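Local atomic coordinates of lysine specific cysteine protease (Porphyromonas gingivalis, PDB entry 3KM5), a protein that cleaves proteins after lysine as a possible virulence factor, and carries adhesin domains, such as this calcium-binding K2 domain, that are haemolytic in isolation. Residues Glu16-Glu20 / Trp21-Asp25. Sequence-based numbering, arbitrary orientation.
Sequences EAPAE and WTTID. With CA (calcium ion), chain C.
Pro18 to Trp21 form a type II beta turn, in which Trp21 N reaches back to Pro18 O in a weak hydrogen bond of 3.3 Å, and the chain leaves the turn as strand 22-25. Glu20 takes the third position of the turn with positive phi (72°). On one side of the turn the proline ring meets the indole obliquely, Pro18 CB lying 3.8 Å from Trp21 CD1. Ala19 O lies at the indole edge, in the ring plane and 3.3 Å from that CD1, a close approach of a ring C-H to a carbonyl oxygen. With CG anti to its own carbonyl carbon (chi1 -66°), the indole sits beside its backbone N and is thereby brought back alongside the end of the turn. Its NE1 donates a hydrogen bond to the Glu7 carboxylate oxygen OE1, which helps fix the ring's rotation. Glu20 carries its extended side chain away from the turn, toward Lys72. Farther along, a looser apolar touch joins the two arms, Ala17 CB to Thr23 CG2 at 4.2 Å. At the far end of the strand, Asp25 OD1 binds a calcium ion at 2.3 Å, together with the side chains of Asp27, Asp29 and Asn67, the backbone O of Gln31 and a water, while Asp25 OD2 accepts a hydrogen bond from Gly30 N. The turn thus leads the loop after strand 5-7 into an outermost strand of the five-stranded antiparallel sheet in this jelly-roll adhesin domain: Thr22 and Ile24 pair through their backbones with Ile70 and Tyr68 of strand 66-70, and Trp21 packs on Leu69 of that strand and on Ile174 and Phe176 of strand 168-177 in the other sheet.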
loop_
_atom_site.group_PDB
_atom_site.type_symbol
_atom_site.label_atom_id
_atom_site.label_comp_id
_atom_site.label_asym_id
_atom_site.label_seq_id
_atom_site.Cartn_x
_atom_site.Cartn_y
_atom_site.Cartn_z
ATOM N N GLU A 16 0.826 -7.578 11.190
ATOM C CA GLU A 16 1.730 -8.476 10.481
ATOM C C GLU A 16 1.865 -8.109 9.036
ATOM O O GLU A 16 0.997 -7.418 8.493
ATOM C CB GLU A 16 1.194 -9.904 10.522
ATOM C CG GLU A 16 0.995 -10.436 11.908
ATOM C CD GLU A 16 2.265 -10.522 12.748
ATOM O OE1 GLU A 16 3.377 -10.676 12.198
ATOM O OE2 GLU A 16 2.106 -10.400 13.966
ATOM N N ALA A 17 2.952 -8.560 8.401
ATOM C CA ALA A 17 3.103 -8.451 6.968
ATOM C C ALA A 17 2.012 -9.321 6.373
ATOM O O ALA A 17 1.625 -10.335 6.950
ATOM C CB ALA A 17 4.502 -8.924 6.490
ATOM N N PRO A 18 1.489 -8.929 5.214
ATOM C CA PRO A 18 0.424 -9.698 4.629
ATOM C C PRO A 18 0.828 -11.121 4.283
ATOM O O PRO A 18 1.939 -11.385 3.830
ATOM C CB PRO A 18 0.097 -8.942 3.335
ATOM C CG PRO A 18 0.723 -7.689 3.459
ATOM C CD PRO A 18 1.900 -7.820 4.337
ATOM N N ALA A 19 -0.117 -12.019 4.479
ATOM C CA ALA A 19 0.038 -13.405 4.129
ATOM C C ALA A 19 0.248 -13.486 2.605
ATOM O O ALA A 19 -0.430 -12.812 1.849
ATOM C CB ALA A 19 -1.236 -14.150 4.563
ATOM N N GLU A 20 1.205 -14.274 2.159
ATOM C CA GLU A 20 1.468 -14.471 0.716
ATOM C C GLU A 20 2.104 -13.292 -0.020
ATOM O O GLU A 20 2.177 -13.327 -1.244
ATOM C CB GLU A 20 0.200 -14.838 -0.069
ATOM C CG GLU A 20 -0.537 -16.080 0.385
ATOM C CD GLU A 20 -1.508 -16.565 -0.693
ATOM O OE1 GLU A 20 -1.177 -17.541 -1.394
ATOM O OE2 GLU A 20 -2.570 -15.934 -0.877
ATOM N N TRP A 21 2.593 -12.307 0.711
ATOM C CA TRP A 21 3.398 -11.226 0.130
ATOM C C TRP A 21 4.724 -11.240 0.845
ATOM O O TRP A 21 4.830 -11.755 1.969
ATOM C CB TRP A 21 2.730 -9.848 0.316
ATOM C CG TRP A 21 1.447 -9.704 -0.448
ATOM C CD1 TRP A 21 0.279 -10.379 -0.224
ATOM C CD2 TRP A 21 1.216 -8.911 -1.633
ATOM N NE1 TRP A 21 -0.660 -10.023 -1.157
ATOM C CE2 TRP A 21 -0.119 -9.114 -2.021
ATOM C CE3 TRP A 21 2.002 -8.017 -2.361
ATOM C CZ2 TRP A 21 -0.674 -8.495 -3.118
ATOM C CZ3 TRP A 21 1.445 -7.373 -3.460
ATOM C CH2 TRP A 21 0.114 -7.614 -3.838
ATOM N N THR A 22 5.737 -10.666 0.226
ATOM C CA THR A 22 6.957 -10.376 0.956
ATOM C C THR A 22 7.170 -8.870 1.003
ATOM O O THR A 22 6.513 -8.149 0.269
ATOM C CB THR A 22 8.174 -11.094 0.364
ATOM O OG1 THR A 22 8.295 -10.794 -1.015
ATOM C CG2 THR A 22 8.078 -12.645 0.534
ATOM N N THR A 23 8.056 -8.405 1.859
ATOM C CA THR A 23 8.294 -7.002 2.012
ATOM C C THR A 23 9.791 -6.747 2.107
ATOM O O THR A 23 10.583 -7.622 2.481
ATOM C CB THR A 23 7.640 -6.427 3.271
ATOM O OG1 THR A 23 8.261 -7.001 4.433
ATOM C CG2 THR A 23 6.135 -6.678 3.335
ATOM N N ILE A 24 10.145 -5.533 1.721
ATOM C CA ILE A 24 11.492 -4.977 1.905
ATOM C C ILE A 24 11.393 -3.620 2.616
ATOM O O ILE A 24 10.656 -2.705 2.177
ATOM C CB ILE A 24 12.263 -4.796 0.579
ATOM C CG1 ILE A 24 12.266 -6.078 -0.253
ATOM C CG2 ILE A 24 13.720 -4.356 0.869
ATOM C CD1 ILE A 24 12.866 -5.891 -1.656
ATOM N N ASP A 25 12.108 -3.498 3.727
ATOM C CA ASP A 25 12.315 -2.201 4.391
ATOM C C ASP A 25 13.598 -1.589 3.832
ATOM O O ASP A 25 14.632 -1.678 4.490
ATOM C CB ASP A 25 12.449 -2.453 5.893
ATOM C CG ASP A 25 12.864 -1.228 6.675
ATOM O OD1 ASP A 25 12.546 -0.098 6.238
ATOM O OD2 ASP A 25 13.514 -1.395 7.723
HETATM CA CA CA C . 11.030 1.610 6.129
HETATM O O HOH W 1 9.816 3.712 6.424
#